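Local coordinates for protein lactate dehydrogenase, adjacent gene encodes predicted malate dehydrogenase (PDB 4ND2) that probably catalyses the reversible, NAD-dependent interconversion of pyruvate and (S)-lactate, at residues 74-79 with 110-115; 122-127 with 256-261; 129-134 with 140-145. One frame throughout, in Å; residues are numbered along the deposited sequence.

Contact 1: 74-79 with 110-115; sequences DVVIIT and KYCPNA
Val76 and the pair Cys112 and Ala115 form the tight half of this contact, and a single methyl group does the touching on the strand side. Val76 CG2 rests in the notch between two small groups, 3.7 Å from Cys112 SG and 3.7 Å from Ala115 CB. With CG1 held opposite the backbone N (chi1 175°), CG2 lies anti to the carbonyl carbon and is the branch that meets the loop. On Cys112 the sulfur sits between the backbone N and the carbonyl carbon (chi1 53°), where it can lie against that methyl. No direct hydrogen bond crosses between the two segments, and Val76 meets Cys112 and Ala115 by apolar contact alone. The segments belong to one beta-alpha-beta unit of the Rossmann-type NAD-binding domain: strand 75-78, helix 94-111 and the parallel neighbour strand 116-119. Cys112 is the first residue to depart from helical geometry, and a type I turn from Cys112 to Ala115, closed by Ala115 N on Cys112 O at 3.2 Å, brings the chain round into that next strand. Beyond it, Val76 makes backbone hydrogen bonds to Phe116 and Ile118. At the start of strand 75-78 the fit becomes looser and polar. Asp74 O receives a CA-H...O contact from Ala115 CA at 3.5 Å, bent to 129° at the hydrogen. A water bridges the rest of the gap, donating to Asp74 O at 2.8 Å and to Asn114 O at 3.0 Å. Asn114 itself is exposed, and its carbonyl oxygen also takes a hydrogen bond from Lys141 NZ. The side chain of Asp74 starts away from the loop, and its OD2 accepts from Lys6 N, while Ile2 of a neighbouring subunit packs against the same residue.

Contact 2: 122-127 with 256-261; sequences NPLDVM and PCSAFC. With A3D (3-acetylpyridine adenine dinucleotide), chain C; PYR (pyruvic acid), chain D.
Ser258 OG donates to Asp125 OD1 at 2.7 Å, the short bond on which this contact rests. It reaches the carboxylate on its anti side, 32° out of the plane. Asp125 CG lies anti to its own carbonyl carbon (chi1 -59°), which swings the carboxylate toward the strand although CB itself points neither toward the strand nor away from it. Beside the bond, Leu124 CD1 presses on Ser258 CB at 3.4 Å, tighter than usual for two carbons. Leu124 CG also lies 3.9 Å from the acetyl methyl C8N of the cofactor analogue.

Just ahead of the helix, a cis peptide leads into Pro123. Asn122 OD1 accepts from Leu124 N in an Asx turn, on a lone pair in the carbonyl plane, which fixes the amide and leaves ND2 to the ligands. Asn122 ND2 donates to pyruvate O3 at 3.0 Å and to the ribose hydroxyl O2D of A3D at 3.1 Å.

Asp125 OD2 accepts from the backbone N of His177, the predicted proton acceptor. One buried carboxylate thus joins the cofactor-domain helix to a C-terminal-domain strand and to the loop bearing that histidine, consistent with a second-shell role in positioning it.

Contact 3: 129-134 with 140-145; sequences SHFQKV and NKVCGM. With A3D (3-acetylpyridine adenine dinucleotide), chain C.
One methyl group, Val142 CG1, makes every close side-chain approach between helix segment 129-134 and segment 140-145. It lodges against two successive helix residues, Phe131 and Gln132, and no hydrogen bond joins the segments. This is the helix-on-sheet packing of a beta-alpha-beta unit, strand 116-119, helix 124-135 and strand 142-144, at the last strand of the parallel Rossmann sheet. Val142 CG1 stands 3.9 Å from Phe131 CD2, approaching the ring at a slant. The aromatic side chain reaches down to the sheet because its CG is trans to the backbone N (chi1 -176°), and it also touches Val104 and Ala105 of helix 94-111 and Val117 of strand 116-119. Gln132 offers only the base of its side chain, CB lying 4.2 Å from the same methyl. Its chain then bends at chi2 (-80°) and carries the amide away from Val142, where NE2 donates to Leu137 O in the connection between helix and strand.

Val142 itself is buried, and its carbonyl oxygen is hydrogen-bonded to Tyr271 OH, so the strand also meets the C-terminal half of the chain. Further along, segment 140-145 runs on from the helix to the cofactor pocket. There Met145 O comes within 3.3 Å of the acetyl methyl C8N of A3D, and the side chain, bent at chi2 and chi3, brings Met145 CE to 3.6 Å from the acetyl oxygen O7N.

In the fold
All three contacts are buried, though contact 1 opens at one end to a bridging water near exposed Asn114. Contacts 1 and 3 belong to successive beta-alpha-beta units of one parallel sheet and rely mainly on apolar packing: contact 1 joins strand 75-78 to the turn after helix 94-111, contact 3 joins helix 124-135 to strand 142-144. They meet where Ile78 CD1 packs on Phe131 CE1. Contact 2 shares helix 124-135 with contact 3, yet lies at its N-terminal end, between the two domains, and centres on a hydrogen bond with a leucine packed beside it. Ser258 O and Gly144 N, 2.9 Å apart, link the two. Contacts 2 and 3 both reach the cofactor analogue, whereas pyruvate is bound at contact 2.

Contact 1: 74-79 with 110-115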
loop_
_atom_site.group_PDB
_atom_site.type_symbol
_atom_site.label_atom_id
_atom_site.label_comp_id
_atom_site.label_asym_id
_atom_site.label_seq_id
_atom_site.Cartn_x
_atom_site.Cartn_y
_atom_site.Cartn_z
ATOM N N ASP A 74 19.952 -10.854 -4.581
ATOM C CA ASP A 74 20.250 -9.438 -4.802
ATOM C C ASP A 74 20.682 -8.783 -3.501
ATOM O O ASP A 74 21.582 -7.944 -3.489
ATOM C CB ASP A 74 19.025 -8.712 -5.355
ATOM C CG ASP A 74 18.577 -9.268 -6.683
ATOM O OD1 ASP A 74 19.341 -9.152 -7.664
ATOM O OD2 ASP A 74 17.463 -9.825 -6.743
ATOM N N VAL A 75 20.020 -9.165 -2.411
ATOM C CA VAL A 75 20.335 -8.653 -1.087
ATOM C C VAL A 75 20.519 -9.820 -0.123
ATOM O O VAL A 75 19.778 -10.803 -0.179
ATOM C CB VAL A 75 19.219 -7.721 -0.563
ATOM C CG1 VAL A 75 19.546 -7.203 0.834
ATOM C CG2 VAL A 75 19.000 -6.561 -1.525
ATOM N N VAL A 76 21.520 -9.709 0.743
ATOM C CA VAL A 76 21.732 -10.665 1.820
ATOM C C VAL A 76 21.658 -9.909 3.139
ATOM O O VAL A 76 22.408 -8.957 3.349
ATOM C CB VAL A 76 23.098 -11.369 1.706
ATOM C CG1 VAL A 76 23.339 -12.275 2.908
ATOM C CG2 VAL A 76 23.180 -12.166 0.411
ATOM N N ILE A 77 20.743 -10.323 4.013
ATOM C CA ILE A 77 20.601 -9.714 5.331
ATOM C C ILE A 77 21.053 -10.725 6.385
ATOM O O ILE A 77 20.490 -11.817 6.488
ATOM C CB ILE A 77 19.152 -9.255 5.600
ATOM C CG1 ILE A 77 18.658 -8.359 4.458
ATOM C CG2 ILE A 77 19.072 -8.509 6.924
ATOM C CD1 ILE A 77 17.191 -7.998 4.537
ATOM N N ILE A 78 22.077 -10.356 7.154
ATOM C CA ILE A 78 22.700 -11.266 8.119
ATOM C C ILE A 78 22.187 -11.003 9.532
ATOM O O ILE A 78 22.469 -9.958 10.122
ATOM C CB ILE A 78 24.241 -11.145 8.100
ATOM C CG1 ILE A 78 24.767 -11.299 6.671
ATOM C CG2 ILE A 78 24.873 -12.191 9.017
ATOM C CD1 ILE A 78 26.268 -11.141 6.533
ATOM N N THR A 79 21.434 -11.963 10.064
ATOM C CA THR A 79 20.900 -11.884 11.420
ATOM C C THR A 79 21.487 -12.959 12.340
ATOM O O THR A 79 21.197 -12.967 13.534
ATOM C CB THR A 79 19.364 -12.038 11.424
ATOM O OG1 THR A 79 19.008 -13.423 11.313
ATOM C CG2 THR A 79 18.734 -11.262 10.280
ATOM N N LYS A 110 30.915 -17.529 -2.252
ATOM C CA LYS A 110 30.760 -18.623 -3.209
ATOM C C LYS A 110 29.513 -18.487 -4.083
ATOM O O LYS A 110 29.579 -18.723 -5.287
ATOM C CB LYS A 110 30.729 -19.972 -2.485
ATOM C CG LYS A 110 30.645 -21.168 -3.423
ATOM C CD LYS A 110 30.860 -22.480 -2.689
ATOM C CE LYS A 110 30.847 -23.655 -3.654
ATOM N NZ LYS A 110 30.985 -24.955 -2.943
ATOM N N TYR A 111 28.385 -18.109 -3.485
ATOM C CA TYR A 111 27.087 -18.217 -4.161
ATOM C C TYR A 111 26.451 -16.904 -4.622
ATOM O O TYR A 111 25.684 -16.905 -5.587
ATOM C CB TYR A 111 26.111 -19.001 -3.282
ATOM C CG TYR A 111 26.487 -20.459 -3.154
ATOM C CD1 TYR A 111 26.389 -21.320 -4.247
ATOM C CD2 TYR A 111 26.951 -20.981 -1.949
ATOM C CE1 TYR A 111 26.739 -22.658 -4.142
ATOM C CE2 TYR A 111 27.301 -22.317 -1.832
ATOM C CZ TYR A 111 27.192 -23.151 -2.932
ATOM O OH TYR A 111 27.537 -24.478 -2.823
ATOM N N CYS A 112 26.747 -15.795 -3.948
ATOM C CA CYS A 112 26.223 -14.493 -4.375
ATOM C C CYS A 112 27.176 -13.343 -4.037
ATOM O O CYS A 112 26.842 -12.467 -3.240
ATOM C CB CYS A 112 24.830 -14.255 -3.781
ATOM S SG CYS A 112 24.727 -14.451 -1.990
ATOM N N PRO A 113 28.367 -13.336 -4.663
ATOM C CA PRO A 113 29.372 -12.310 -4.368
ATOM C C PRO A 113 28.996 -10.892 -4.818
ATOM O O PRO A 113 29.618 -9.936 -4.364
ATOM C CB PRO A 113 30.615 -12.806 -5.120
ATOM C CG PRO A 113 30.086 -13.665 -6.211
ATOM C CD PRO A 113 28.853 -14.312 -5.657
ATOM N N ASN A 114 27.998 -10.761 -5.694
ATOM C CA ASN A 114 27.526 -9.450 -6.153
ATOM C C ASN A 114 26.337 -8.911 -5.348
ATOM O O ASN A 114 25.744 -7.894 -5.713
ATOM C CB ASN A 114 27.151 -9.520 -7.636
ATOM C CG ASN A 114 28.311 -9.946 -8.512
ATOM O OD1 ASN A 114 28.204 -10.901 -9.282
ATOM N ND2 ASN A 114 29.429 -9.244 -8.394
ATOM N N ALA A 115 25.994 -9.587 -4.256
ATOM C CA ALA A 115 24.859 -9.188 -3.430
ATOM C C ALA A 115 25.175 -7.944 -2.604
ATOM O O ALA A 115 26.327 -7.699 -2.246
ATOM C CB ALA A 115 24.453 -10.328 -2.510
HETATM O O HOH W 1 22.858 -7.138 -5.860
#

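Contact 2: 122-127 with 256-261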
loop_
_atom_site.group_PDB
_atom_site.type_symbol
_atom_site.label_atom_id
_atom_site.label_comp_id
_atom_site.label_asym_id
_atom_site.label_seq_id
_atom_site.Cartn_x
_atom_site.Cartn_y
_atom_site.Cartn_z
ATOM N N ASN A 122 25.066 -8.310 16.082
ATOM C CA ASN A 122 25.825 -7.468 17.017
ATOM C C ASN A 122 27.141 -8.118 17.450
ATOM O O ASN A 122 27.258 -9.349 17.419
ATOM C CB ASN A 122 24.995 -7.147 18.267
ATOM C CG ASN A 122 24.221 -5.846 18.147
ATOM O OD1 ASN A 122 24.727 -4.855 17.620
ATOM N ND2 ASN A 122 22.995 -5.835 18.663
ATOM N N PRO A 123 28.134 -7.301 17.859
ATOM C CA PRO A 123 28.145 -5.831 17.896
ATOM C C PRO A 123 28.278 -5.231 16.496
ATOM O O PRO A 123 29.288 -5.433 15.820
ATOM C CB PRO A 123 29.371 -5.507 18.752
ATOM C CG PRO A 123 30.279 -6.668 18.556
ATOM C CD PRO A 123 29.391 -7.868 18.385
ATOM N N LEU A 124 27.260 -4.476 16.096
ATOM C CA LEU A 124 26.999 -4.146 14.689
ATOM C C LEU A 124 28.191 -3.622 13.879
ATOM O O LEU A 124 28.568 -4.221 12.871
ATOM C CB LEU A 124 25.838 -3.144 14.616
ATOM C CG LEU A 124 25.244 -2.781 13.250
ATOM C CD1 LEU A 124 26.051 -1.711 12.522
ATOM C CD2 LEU A 124 25.060 -4.015 12.381
ATOM N N ASP A 125 28.771 -2.508 14.309
ATOM C CA ASP A 125 29.796 -1.827 13.505
ATOM C C ASP A 125 31.048 -2.679 13.307
ATOM O O ASP A 125 31.625 -2.700 12.218
ATOM C CB ASP A 125 30.167 -0.484 14.136
ATOM C CG ASP A 125 28.976 0.437 14.267
ATOM O OD1 ASP A 125 28.662 1.158 13.297
ATOM O OD2 ASP A 125 28.347 0.428 15.342
ATOM N N VAL A 126 31.453 -3.388 14.356
ATOM C CA VAL A 126 32.622 -4.264 14.286
ATOM C C VAL A 126 32.324 -5.507 13.444
ATOM O O VAL A 126 33.183 -5.966 12.692
ATOM C CB VAL A 126 33.113 -4.671 15.694
ATOM C CG1 VAL A 126 34.353 -5.553 15.602
ATOM C CG2 VAL A 126 33.407 -3.426 16.522
ATOM N N MET A 127 31.107 -6.037 13.558
ATOM C CA MET A 127 30.695 -7.185 12.746
ATOM C C MET A 127 30.671 -6.843 11.255
ATOM O O MET A 127 31.087 -7.655 10.430
ATOM C CB MET A 127 29.328 -7.715 13.190
ATOM C CG MET A 127 29.308 -8.405 14.550
ATOM S SD MET A 127 30.335 -9.891 14.687
ATOM C CE MET A 127 31.874 -9.207 15.298
ATOM N N PRO A 256 20.695 6.545 7.378
ATOM C CA PRO A 256 21.732 6.404 8.394
ATOM C C PRO A 256 22.035 4.923 8.603
ATOM O O PRO A 256 21.138 4.154 8.939
ATOM C CB PRO A 256 21.105 7.026 9.653
ATOM C CG PRO A 256 19.830 7.663 9.218
ATOM C CD PRO A 256 19.416 6.987 7.953
ATOM N N CYS A 257 23.279 4.526 8.357
ATOM C CA CYS A 257 23.691 3.136 8.527
ATOM C C CYS A 257 25.200 3.052 8.746
ATOM O O CYS A 257 25.923 4.039 8.552
ATOM C CB CYS A 257 23.267 2.293 7.317
ATOM S SG CYS A 257 24.158 2.619 5.781
ATOM N N SER A 258 25.668 1.881 9.169
ATOM C CA SER A 258 27.093 1.668 9.380
ATOM C C SER A 258 27.741 1.428 8.022
ATOM O O SER A 258 27.540 0.377 7.407
ATOM C CB SER A 258 27.339 0.494 10.329
ATOM O OG SER A 258 28.711 0.409 10.683
ATOM N N ALA A 259 28.488 2.423 7.548
ATOM C CA ALA A 259 29.115 2.376 6.229
ATOM C C ALA A 259 30.584 2.770 6.313
ATOM O O ALA A 259 31.015 3.391 7.285
ATOM C CB ALA A 259 28.383 3.297 5.267
ATOM N N PHE A 260 31.343 2.410 5.282
ATOM C CA PHE A 260 32.777 2.688 5.242
ATOM C C PHE A 260 33.023 4.163 4.917
ATOM O O PHE A 260 32.847 4.597 3.776
ATOM C CB PHE A 260 33.473 1.780 4.225
ATOM C CG PHE A 260 34.973 1.780 4.339
ATOM C CD1 PHE A 260 35.763 2.331 3.337
ATOM C CD2 PHE A 260 35.599 1.229 5.451
ATOM C CE1 PHE A 260 37.147 2.330 3.442
ATOM C CE2 PHE A 260 36.981 1.226 5.562
ATOM C CZ PHE A 260 37.756 1.777 4.556
ATOM N N CYS A 261 33.426 4.917 5.937
ATOM C CA CYS A 261 33.590 6.366 5.846
ATOM C C CYS A 261 35.070 6.731 5.709
ATOM O O CYS A 261 35.865 6.458 6.614
ATOM C CB CYS A 261 32.996 7.013 7.095
ATOM S SG CYS A 261 32.914 8.813 7.042
HETATM P PA A3D C . 17.737 -15.104 17.564
HETATM O O1A A3D C . 16.238 -15.065 17.670
HETATM O O2A A3D C . 18.532 -15.854 18.601
HETATM O O5B A3D C . 18.127 -15.686 16.123
HETATM C C5B A3D C . 19.463 -16.022 15.768
HETATM C C4B A3D C . 19.392 -17.119 14.717
HETATM O O4B A3D C . 20.680 -17.322 14.135
HETATM C C3B A3D C . 18.945 -18.460 15.300
HETATM O O3B A3D C . 17.758 -18.930 14.653
HETATM C C2B A3D C . 20.119 -19.391 15.056
HETATM O O2B A3D C . 19.740 -20.734 14.741
HETATM C C1B A3D C . 20.825 -18.719 13.894
HETATM N N9A A3D C . 22.243 -19.113 13.759
HETATM C C8A A3D C . 23.131 -19.376 14.738
HETATM N N7A A3D C . 24.333 -19.707 14.203
HETATM C C5A A3D C . 24.214 -19.659 12.867
HETATM C C6A A3D C . 25.093 -19.892 11.704
HETATM N N6A A3D C . 26.387 -20.259 11.871
HETATM N N1A A3D C . 24.558 -19.723 10.472
HETATM C C2A A3D C . 23.275 -19.358 10.279
HETATM N N3A A3D C . 22.423 -19.132 11.295
HETATM C C4A A3D C . 22.831 -19.264 12.581
HETATM O O3 A3D C . 18.355 -13.613 17.509
HETATM P PN A3D C . 17.587 -12.309 16.937
HETATM O O1N A3D C . 16.669 -11.788 18.007
HETATM O O2N A3D C . 17.039 -12.596 15.566
HETATM O O5D A3D C . 18.819 -11.293 16.764
HETATM C C5D A3D C . 19.821 -11.580 15.794
HETATM C C4D A3D C . 21.021 -10.650 15.931
HETATM O O4D A3D C . 20.634 -9.304 15.630
HETATM C C3D A3D C . 21.618 -10.624 17.336
HETATM O O3D A3D C . 23.043 -10.656 17.255
HETATM C C2D A3D C . 21.177 -9.297 17.908
HETATM O O2D A3D C . 22.081 -8.756 18.876
HETATM C C1D A3D C . 21.136 -8.444 16.653
HETATM N N1N A3D C . 20.320 -7.238 16.780
HETATM C C2N A3D C . 20.841 -6.077 16.356
HETATM C C3N A3D C . 20.118 -4.896 16.449
HETATM C C7N A3D C . 20.699 -3.600 15.973
HETATM O O7N A3D C . 20.052 -2.586 16.141
HETATM C C8N A3D C . 22.036 -3.565 15.297
HETATM C C4N A3D C . 18.838 -4.929 16.986
HETATM C C5N A3D C . 18.317 -6.140 17.414
HETATM C C6N A3D C . 19.086 -7.290 17.302
HETATM C C PYR D . 19.046 -2.581 19.695
HETATM O O PYR D . 17.843 -2.799 19.966
HETATM O OXT PYR D . 19.456 -1.420 19.472
HETATM C CA PYR D . 20.000 -3.693 19.656
HETATM O O3 PYR D . 21.106 -3.523 19.170
HETATM C CB PYR D . 19.603 -5.025 20.218
#

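Contact 3: 129-134 with 140-145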
loop_
_atom_site.group_PDB
_atom_site.type_symbol
_atom_site.label_atom_id
_atom_site.label_comp_id
_atom_site.label_asym_id
_atom_site.label_seq_id
_atom_site.Cartn_x
_atom_site.Cartn_y
_atom_site.Cartn_z
ATOM N N SER A 129 32.499 -4.519 9.701
ATOM C CA SER A 129 33.901 -4.403 9.308
ATOM C C SER A 129 34.536 -5.781 9.150
ATOM O O SER A 129 35.244 -6.042 8.177
ATOM C CB SER A 129 34.676 -3.596 10.352
ATOM O OG SER A 129 36.006 -3.365 9.930
ATOM N N HIS A 130 34.269 -6.657 10.113
ATOM C CA HIS A 130 34.764 -8.026 10.070
ATOM C C HIS A 130 34.276 -8.760 8.823
ATOM O O HIS A 130 35.069 -9.397 8.132
ATOM C CB HIS A 130 34.344 -8.791 11.327
ATOM C CG HIS A 130 34.908 -10.174 11.402
ATOM N ND1 HIS A 130 36.258 -10.420 11.532
ATOM C CD2 HIS A 130 34.307 -11.386 11.352
ATOM C CE1 HIS A 130 36.465 -11.724 11.563
ATOM N NE2 HIS A 130 35.297 -12.333 11.456
ATOM N N PHE A 131 32.980 -8.660 8.527
ATOM C CA PHE A 131 32.420 -9.334 7.354
ATOM C C PHE A 131 33.032 -8.839 6.046
ATOM O O PHE A 131 33.322 -9.638 5.156
ATOM C CB PHE A 131 30.900 -9.187 7.276
ATOM C CG PHE A 131 30.296 -9.943 6.130
ATOM C CD1 PHE A 131 29.922 -11.272 6.280
ATOM C CD2 PHE A 131 30.148 -9.345 4.886
ATOM C CE1 PHE A 131 29.388 -11.979 5.218
ATOM C CE2 PHE A 131 29.616 -10.048 3.820
ATOM C CZ PHE A 131 29.235 -11.369 3.987
ATOM N N GLN A 132 33.204 -7.527 5.922
ATOM C CA GLN A 132 33.791 -6.955 4.713
ATOM C C GLN A 132 35.218 -7.465 4.516
ATOM O O GLN A 132 35.605 -7.821 3.403
ATOM C CB GLN A 132 33.766 -5.423 4.765
ATOM C CG GLN A 132 34.121 -4.745 3.445
ATOM C CD GLN A 132 35.616 -4.689 3.177
ATOM O OE1 GLN A 132 36.419 -4.560 4.099
ATOM N NE2 GLN A 132 35.994 -4.786 1.909
ATOM N N LYS A 133 35.985 -7.509 5.603
ATOM C CA LYS A 133 37.374 -7.962 5.551
ATOM C C LYS A 133 37.478 -9.421 5.102
ATOM O O LYS A 133 38.230 -9.732 4.179
ATOM C CB LYS A 133 38.057 -7.781 6.911
ATOM C CG LYS A 133 39.569 -7.956 6.867
ATOM C CD LYS A 133 40.200 -7.781 8.239
ATOM C CE LYS A 133 41.708 -7.979 8.175
ATOM N NZ LYS A 133 42.347 -7.910 9.520
ATOM N N VAL A 134 36.715 -10.305 5.742
ATOM C CA VAL A 134 36.811 -11.745 5.459
ATOM C C VAL A 134 36.123 -12.151 4.149
ATOM O O VAL A 134 36.578 -13.076 3.478
ATOM C CB VAL A 134 36.299 -12.617 6.634
ATOM C CG1 VAL A 134 37.055 -12.284 7.912
ATOM C CG2 VAL A 134 34.799 -12.465 6.842
ATOM N N ASN A 140 31.363 -0.548 -0.583
ATOM C CA ASN A 140 30.060 0.048 -0.894
ATOM C C ASN A 140 28.900 -0.957 -0.961
ATOM O O ASN A 140 27.734 -0.556 -0.975
ATOM C CB ASN A 140 30.132 0.848 -2.204
ATOM C CG ASN A 140 30.356 -0.033 -3.420
ATOM O OD1 ASN A 140 31.294 -0.822 -3.463
ATOM N ND2 ASN A 140 29.489 0.098 -4.415
ATOM N N LYS A 141 29.220 -2.250 -1.008
ATOM C CA LYS A 141 28.210 -3.309 -1.065
ATOM C C LYS A 141 28.012 -4.024 0.275
ATOM O O LYS A 141 27.248 -4.990 0.355
ATOM C CB LYS A 141 28.581 -4.328 -2.147
ATOM C CG LYS A 141 28.613 -3.765 -3.562
ATOM C CD LYS A 141 27.234 -3.372 -4.080
ATOM C CE LYS A 141 26.363 -4.577 -4.405
ATOM N NZ LYS A 141 26.860 -5.349 -5.577
ATOM N N VAL A 142 28.695 -3.555 1.318
ATOM C CA VAL A 142 28.549 -4.111 2.662
ATOM C C VAL A 142 28.290 -2.987 3.660
ATOM O O VAL A 142 29.072 -2.040 3.756
ATOM C CB VAL A 142 29.809 -4.887 3.101
ATOM C CG1 VAL A 142 29.624 -5.461 4.502
ATOM C CG2 VAL A 142 30.132 -5.991 2.104
ATOM N N CYS A 143 27.189 -3.094 4.398
ATOM C CA CYS A 143 26.846 -2.107 5.413
ATOM C C CYS A 143 26.083 -2.759 6.563
ATOM O O CYS A 143 25.742 -3.943 6.498
ATOM C CB CYS A 143 26.021 -0.977 4.798
ATOM S SG CYS A 143 24.367 -1.472 4.269
ATOM N N GLY A 144 25.826 -1.986 7.614
ATOM C CA GLY A 144 25.126 -2.490 8.790
ATOM C C GLY A 144 23.871 -1.704 9.112
ATOM O O GLY A 144 23.867 -0.475 9.026
ATOM N N MET A 145 22.809 -2.413 9.487
ATOM C CA MET A 145 21.599 -1.774 9.992
ATOM C C MET A 145 21.829 -1.344 11.432
ATOM O O MET A 145 22.106 -2.174 12.297
ATOM C CB MET A 145 20.398 -2.724 9.931
ATOM C CG MET A 145 19.051 -2.067 10.229
ATOM S SD MET A 145 18.824 -1.464 11.918
ATOM C CE MET A 145 18.800 -2.996 12.841
HETATM P PA A3D C . 17.737 -15.104 17.564
HETATM O O1A A3D C . 16.238 -15.065 17.670
HETATM O O2A A3D C . 18.532 -15.854 18.601
HETATM O O5B A3D C . 18.127 -15.686 16.123
HETATM C C5B A3D C . 19.463 -16.022 15.768
HETATM C C4B A3D C . 19.392 -17.119 14.717
HETATM O O4B A3D C . 20.680 -17.322 14.135
HETATM C C3B A3D C . 18.945 -18.460 15.300
HETATM O O3B A3D C . 17.758 -18.930 14.653
HETATM C C2B A3D C . 20.119 -19.391 15.056
HETATM O O2B A3D C . 19.740 -20.734 14.741
HETATM C C1B A3D C . 20.825 -18.719 13.894
HETATM N N9A A3D C . 22.243 -19.113 13.759
HETATM C C8A A3D C . 23.131 -19.376 14.738
HETATM N N7A A3D C . 24.333 -19.707 14.203
HETATM C C5A A3D C . 24.214 -19.659 12.867
HETATM C C6A A3D C . 25.093 -19.892 11.704
HETATM N N6A A3D C . 26.387 -20.259 11.871
HETATM N N1A A3D C . 24.558 -19.723 10.472
HETATM C C2A A3D C . 23.275 -19.358 10.279
HETATM N N3A A3D C . 22.423 -19.132 11.295
HETATM C C4A A3D C . 22.831 -19.264 12.581
HETATM O O3 A3D C . 18.355 -13.613 17.509
HETATM P PN A3D C . 17.587 -12.309 16.937
HETATM O O1N A3D C . 16.669 -11.788 18.007
HETATM O O2N A3D C . 17.039 -12.596 15.566
HETATM O O5D A3D C . 18.819 -11.293 16.764
HETATM C C5D A3D C . 19.821 -11.580 15.794
HETATM C C4D A3D C . 21.021 -10.650 15.931
HETATM O O4D A3D C . 20.634 -9.304 15.630
HETATM C C3D A3D C . 21.618 -10.624 17.336
HETATM O O3D A3D C . 23.043 -10.656 17.255
HETATM C C2D A3D C . 21.177 -9.297 17.908
HETATM O O2D A3D C . 22.081 -8.756 18.876
HETATM C C1D A3D C . 21.136 -8.444 16.653
HETATM N N1N A3D C . 20.320 -7.238 16.780
HETATM C C2N A3D C . 20.841 -6.077 16.356
HETATM C C3N A3D C . 20.118 -4.896 16.449
HETATM C C7N A3D C . 20.699 -3.600 15.973
HETATM O O7N A3D C . 20.052 -2.586 16.141
HETATM C C8N A3D C . 22.036 -3.565 15.297
HETATM C C4N A3D C . 18.838 -4.929 16.986
HETATM C C5N A3D C . 18.317 -6.140 17.414
HETATM C C6N A3D C . 19.086 -7.290 17.302
#